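Local atomic coordinates of DUF7790 domain-containing protein (Leptospira interrogans serogroup Icterohaemorrhagiae serovar copenhageni, PDB entry 6ULO), a protein that is of unknown function but has a Rossmann-like fold, probably distantly related to NAD(P)-binding proteins, and is probably membrane-anchored in its full-length form. Residues D260-S265 / V302-G307; T46-D51 / S72-T77. One frame throughout, in Å; residues are numbered along the deposited sequence. Where two conformers were deposited one is given.

How the contacts relate
Both contacts belong to one Rossmann-like domain, at different places on its mixed sheet. Contact 2 is buried, its centre about 7 Å from the centre of the chain. It sets the loop 46-51 against the turn after strand 66-69 and the start of helix 74-82. Contact 1 is peripheral, its centre about 22 Å from the centre of the chain, where helix 299-306 leads into the edge strand 307-310. The two contact centres lie 22 Å apart. Their nearest atoms are about 7 Å apart, so they do not touch. Strand 249-255 connects them: Thr-254 bonds to Glu-50 of contact 2, and Ile-255 packs on Phe-262 of contact 1. No active site is known.

Contact 1 of 2, residues D260-S265 / V302-G307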
loop_
_atom_site.group_PDB
_atom_site.type_symbol
_atom_site.label_atom_id
_atom_site.label_comp_id
_atom_site.label_asym_id
_atom_site.label_seq_id
_atom_site.Cartn_x
_atom_site.Cartn_y
_atom_site.Cartn_z
ATOM N N ASP A 260 15.778 -2.753 20.848
ATOM C CA ASP A 260 16.891 -3.614 21.257
ATOM C C ASP A 260 16.909 -4.907 20.449
ATOM O O ASP A 260 17.979 -5.407 20.088
ATOM C CB ASP A 260 16.845 -3.911 22.762
ATOM C CG ASP A 260 15.571 -4.643 23.179
ATOM O OD1 ASP A 260 14.452 -4.140 22.866
ATOM O OD2 ASP A 260 15.690 -5.731 23.789
ATOM N N LEU A 261 15.734 -5.476 20.161
ATOM C CA LEU A 261 15.646 -6.685 19.348
ATOM C C LEU A 261 15.589 -6.375 17.865
ATOM O O LEU A 261 16.131 -7.137 17.041
ATOM C CB LEU A 261 14.370 -7.447 19.672
ATOM C CG LEU A 261 14.260 -7.936 21.109
ATOM C CD1 LEU A 261 12.905 -8.653 21.226
ATOM C CD2 LEU A 261 15.424 -8.888 21.457
ATOM N N PHE A 262 14.966 -5.254 17.522
ATOM C CA PHE A 262 14.578 -4.922 16.150
ATOM C C PHE A 262 15.041 -3.494 15.877
ATOM O O PHE A 262 14.243 -2.550 15.871
ATOM C CB PHE A 262 13.059 -5.063 15.988
ATOM C CG PHE A 262 12.550 -6.427 16.314
ATOM C CD1 PHE A 262 12.917 -7.516 15.555
ATOM C CD2 PHE A 262 11.721 -6.632 17.410
ATOM C CE1 PHE A 262 12.443 -8.809 15.865
ATOM C CE2 PHE A 262 11.260 -7.915 17.725
ATOM C CZ PHE A 262 11.636 -8.995 16.958
ATOM N N PRO A 263 16.333 -3.299 15.625
ATOM C CA PRO A 263 16.852 -1.930 15.529
ATOM C C PRO A 263 16.251 -1.184 14.340
ATOM O O PRO A 263 15.951 -1.765 13.290
ATOM C CB PRO A 263 18.369 -2.127 15.381
ATOM C CG PRO A 263 18.656 -3.493 15.966
ATOM C CD PRO A 263 17.410 -4.309 15.650
ATOM N N TRP A 264 16.044 0.120 14.520
ATOM C CA TRP A 264 15.498 0.922 13.428
ATOM C C TRP A 264 16.542 1.070 12.332
ATOM O O TRP A 264 17.731 1.260 12.595
ATOM C CB TRP A 264 15.053 2.291 13.944
ATOM C CG TRP A 264 13.992 2.143 14.986
ATOM C CD1 TRP A 264 13.228 1.038 15.221
ATOM C CD2 TRP A 264 13.622 3.106 15.969
ATOM N NE1 TRP A 264 12.373 1.272 16.261
ATOM C CE2 TRP A 264 12.615 2.527 16.761
ATOM C CE3 TRP A 264 14.068 4.399 16.274
ATOM C CZ2 TRP A 264 12.017 3.201 17.825
ATOM C CZ3 TRP A 264 13.478 5.070 17.330
ATOM C CH2 TRP A 264 12.465 4.470 18.100
ATOM N N SER A 265 16.108 0.971 11.092
ATOM C CA SER A 265 17.047 0.985 9.985
ATOM C C SER A 265 17.853 2.279 9.973
ATOM O O SER A 265 17.305 3.353 10.263
ATOM C CB SER A 265 16.284 0.878 8.664
ATOM O OG SER A 265 15.459 -0.272 8.693
ATOM N N VAL A 302 4.780 -12.212 17.027
ATOM C CA VAL A 302 5.110 -12.978 15.823
ATOM C C VAL A 302 6.588 -12.822 15.469
ATOM O O VAL A 302 7.280 -13.794 15.132
ATOM C CB VAL A 302 4.187 -12.534 14.668
ATOM C CG1 VAL A 302 4.617 -13.159 13.333
ATOM C CG2 VAL A 302 2.731 -12.891 14.991
ATOM N N MET A 303 7.082 -11.590 15.530
ATOM C CA MET A 303 8.481 -11.327 15.183
ATOM C C MET A 303 9.451 -11.825 16.265
ATOM O O MET A 303 10.503 -12.363 15.929
ATOM C CB MET A 303 8.671 -9.837 14.920
ATOM C CG MET A 303 7.937 -9.393 13.663
ATOM S SD MET A 303 8.023 -7.616 13.380
ATOM C CE MET A 303 9.809 -7.406 13.238
ATOM N N VAL A 304 9.116 -11.654 17.552
ATOM C CA VAL A 304 9.976 -12.141 18.635
ATOM C C VAL A 304 10.178 -13.640 18.510
ATOM O O VAL A 304 11.297 -14.146 18.637
ATOM C CB VAL A 304 9.376 -11.770 20.003
ATOM C CG1 VAL A 304 10.076 -12.561 21.134
ATOM C CG2 VAL A 304 9.510 -10.277 20.256
ATOM N N GLU A 305 9.088 -14.377 18.268
ATOM C CA GLU A 305 9.110 -15.835 18.259
ATOM C C GLU A 305 9.464 -16.414 16.903
ATOM O O GLU A 305 9.954 -17.547 16.831
ATOM C CB GLU A 305 7.737 -16.374 18.663
ATOM C CG GLU A 305 7.363 -16.032 20.091
ATOM C CD GLU A 305 6.090 -16.710 20.551
ATOM O OE1 GLU A 305 5.541 -17.560 19.815
ATOM O OE2 GLU A 305 5.632 -16.365 21.656
ATOM N N GLY A 306 9.217 -15.680 15.827
ATOM C CA GLY A 306 9.364 -16.272 14.518
ATOM C C GLY A 306 10.368 -15.611 13.600
ATOM O O GLY A 306 10.612 -16.112 12.500
ATOM N N GLY A 307 10.991 -14.523 14.037
ATOM C CA GLY A 307 11.804 -13.692 13.153
ATOM C C GLY A 307 13.291 -14.004 13.173
ATOM O O GLY A 307 13.868 -14.281 14.225
#
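The ring of Phe-262 has Met-303 on one face and Leu-261 on the other, with Val-304 at its edge. Met-303 makes a Met-aromatic contact. Its CE lies over the face, 4.1 Å from the centroid of the Phe-262 ring and 20° off the normal. Its SD stands farther above the same face. The Met-303 side chain is extended at chi2 and bends at chi3 (60°). That bend turns CE in over the CD1-CE1 side of the ring. The opposite face is met by CB of Leu-261, the preceding residue, 3.6 Å above the plane and near the rim.

The edge of the ring points at the helix backbone. Phe-262 CZ is 3.6 Å from Met-303 C and 3.7 Å from Met-303 CB. Val-304 CA lies in the ring plane beyond that edge. No hydrogen bond crosses the contact; the side chains that meet are apolar.

The contact joins the loop between strands 249-255 and 277-282 to the last turn of helix 299-306. Phe-262 and Met-303 are buried. His-277 adds an edge-to-face partner to Phe-262, and Thr-316 of strand 315-318 touches both side chains. Just past the helix, Gly-307 N still bonds to Met-303 O at 2.9 Å, but its own backbone has left the helical conformation and begins strand 307-310.

Toward the surface, Val-304 extends the contact with one methyl. CG2, anti to the carbonyl carbon, lies 3.9 Å from Phe-262 CE2 and equally far from Leu-261 CD1.

Contact 2 of 2, residues T46-D51 / S72-T77; sequences TVSNED and SEQNLT
Gln-74 packs against Ser-48, whose own side chain forms an ST turn: Ser-48 OG accepts from Glu-50 N at 3.1 Å, with an N-H...O angle of 162°. Gln-74 belongs to the first turn of helix 74-82, after the turn that follows strand 66-69 in this Rossmann-like fold. Its CB and CG each lie 4.1 Å from Ser-48 CB. CG sits between the backbone N and the carbonyl carbon (chi1 73°), and the chain bends again at chi2. This folds the amide back toward the start of its own segment. Ser-48 CB then lies over one face of the amide, 3.6 Å from Gln-74 CD.

At the tip, OE1 and NE2 have different partners. OE1 accepts from Ser-72 N at 3.0 Å, and that donor stands above the carbonyl plane, on the face away from Ser-48 CB. NE2 bonds to Tyr-222 OH, which also bonds to Glu-50 OE1. The amide is thus held at both its polar atoms.

A water bridges the segments nearby. It donates to Thr-46 O and to Glu-73 OE1 and accepts from Glu-73 N. The carboxylate of Glu-73 has His-157 as a second partner. Ser-72 O takes two bonds from Asn-75, both reaching the same face of its plane: N at 3.1 Å and ND2 at 3.0 Å.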
loop_
_atom_site.group_PDB
_atom_site.type_symbol
_atom_site.label_atom_id
_atom_site.label_comp_id
_atom_site.label_asym_id
_atom_site.label_seq_id
_atom_site.Cartn_x
_atom_site.Cartn_y
_atom_site.Cartn_z
ATOM N N THR A 46 -1.854 11.215 4.833
ATOM C CA THR A 46 -1.799 10.858 3.418
ATOM C C THR A 46 -0.390 10.545 2.934
ATOM O O THR A 46 -0.197 10.318 1.735
ATOM C CB THR A 46 -2.376 11.980 2.540
ATOM O OG1 THR A 46 -1.543 13.154 2.628
ATOM C CG2 THR A 46 -3.797 12.321 2.953
ATOM N N VAL A 47 0.601 10.516 3.829
ATOM C CA VAL A 47 1.963 10.179 3.451
ATOM C C VAL A 47 2.527 9.144 4.397
ATOM O O VAL A 47 2.162 9.087 5.577
ATOM C CB VAL A 47 2.917 11.391 3.401
ATOM C CG1 VAL A 47 2.531 12.327 2.288
ATOM C CG2 VAL A 47 2.982 12.089 4.755
ATOM N N SER A 48 3.444 8.349 3.868
ATOM C CA SER A 48 4.267 7.464 4.664
ATOM C C SER A 48 5.407 8.238 5.336
ATOM O O SER A 48 5.851 9.290 4.857
ATOM C CB SER A 48 4.890 6.422 3.729
ATOM O OG SER A 48 5.715 5.498 4.433
ATOM N N ASN A 49 5.880 7.707 6.463
ATOM C CA ASN A 49 7.087 8.198 7.121
ATOM C C ASN A 49 8.144 7.106 7.215
ATOM O O ASN A 49 9.038 7.193 8.061
ATOM C CB ASN A 49 6.746 8.783 8.491
ATOM C CG ASN A 49 6.083 7.750 9.413
ATOM O OD1 ASN A 49 5.831 6.611 9.010
ATOM N ND2 ASN A 49 5.809 8.139 10.650
ATOM N N GLU A 50 8.082 6.097 6.340
ATOM C CA GLU A 50 9.027 4.984 6.287
ATOM C C GLU A 50 10.095 5.330 5.253
ATOM O O GLU A 50 9.808 5.363 4.052
ATOM C CB GLU A 50 8.270 3.700 5.923
ATOM C CG GLU A 50 7.249 3.396 7.049
ATOM C CD GLU A 50 6.182 2.326 6.716
ATOM O OE1 GLU A 50 6.152 1.840 5.557
ATOM O OE2 GLU A 50 5.379 1.952 7.631
ATOM N N ASP A 51 11.331 5.559 5.701
ATOM C CA ASP A 51 12.397 6.087 4.849
ATOM C C ASP A 51 13.330 5.034 4.271
ATOM O O ASP A 51 14.256 5.394 3.530
ATOM C CB ASP A 51 13.261 7.096 5.609
ATOM C CG ASP A 51 12.485 8.307 6.054
ATOM O OD1 ASP A 51 11.539 8.703 5.344
ATOM O OD2 ASP A 51 12.785 8.848 7.148
ATOM N N SER A 72 -0.763 4.936 1.248
ATOM C CA SER A 72 -0.801 5.822 0.093
ATOM C C SER A 72 0.263 5.492 -0.951
ATOM O O SER A 72 0.377 4.348 -1.391
ATOM C CB SER A 72 -0.718 7.256 0.623
ATOM O OG SER A 72 -1.779 7.440 1.540
ATOM N N GLU A 73 1.072 6.496 -1.355
ATOM C CA GLU A 73 1.973 6.311 -2.492
ATOM C C GLU A 73 3.049 5.260 -2.282
ATOM O O GLU A 73 3.569 4.720 -3.274
ATOM C CB GLU A 73 2.651 7.639 -2.907
ATOM C CG GLU A 73 1.680 8.585 -3.598
ATOM C CD GLU A 73 2.322 9.943 -3.668
ATOM O OE1 GLU A 73 2.200 10.703 -2.671
ATOM O OE2 GLU A 73 2.986 10.238 -4.677
ATOM N N GLN A 74 3.396 4.942 -1.032
ATOM C CA GLN A 74 4.421 3.922 -0.825
ATOM C C GLN A 74 3.995 2.580 -1.408
ATOM O O GLN A 74 4.837 1.753 -1.771
ATOM C CB GLN A 74 4.806 3.792 0.650
ATOM C CG GLN A 74 3.773 3.113 1.540
ATOM C CD GLN A 74 2.768 4.046 2.150
ATOM O OE1 GLN A 74 2.239 4.941 1.495
ATOM N NE2 GLN A 74 2.440 3.824 3.421
ATOM N N ASN A 75 2.678 2.340 -1.514
ATOM C CA ASN A 75 2.182 1.114 -2.136
ATOM C C ASN A 75 2.534 1.049 -3.611
ATOM O O ASN A 75 2.758 -0.041 -4.144
ATOM C CB ASN A 75 0.673 1.049 -1.972
ATOM C CG ASN A 75 0.296 0.845 -0.514
ATOM O OD1 ASN A 75 0.507 -0.234 0.041
ATOM N ND2 ASN A 75 -0.263 1.869 0.110
ATOM N N LEU A 76 2.517 2.198 -4.286
ATOM C CA LEU A 76 2.883 2.225 -5.698
ATOM C C LEU A 76 4.371 1.932 -5.861
ATOM O O LEU A 76 4.780 1.239 -6.799
ATOM C CB LEU A 76 2.476 3.562 -6.318
ATOM C CG LEU A 76 1.000 3.899 -6.091
ATOM C CD1 LEU A 76 0.683 5.225 -6.748
ATOM C CD2 LEU A 76 0.038 2.850 -6.619
ATOM N N THR A 77 5.207 2.436 -4.938
ATOM C CA THR A 77 6.618 2.074 -4.965
ATOM C C THR A 77 6.793 0.562 -4.886
ATOM O O THR A 77 7.516 -0.037 -5.707
ATOM C CB THR A 77 7.337 2.763 -3.816
ATOM O OG1 THR A 77 7.272 4.169 -4.064
ATOM C CG2 THR A 77 8.801 2.330 -3.707
HETATM O O HOH W 1 1.514 9.374 -0.391
#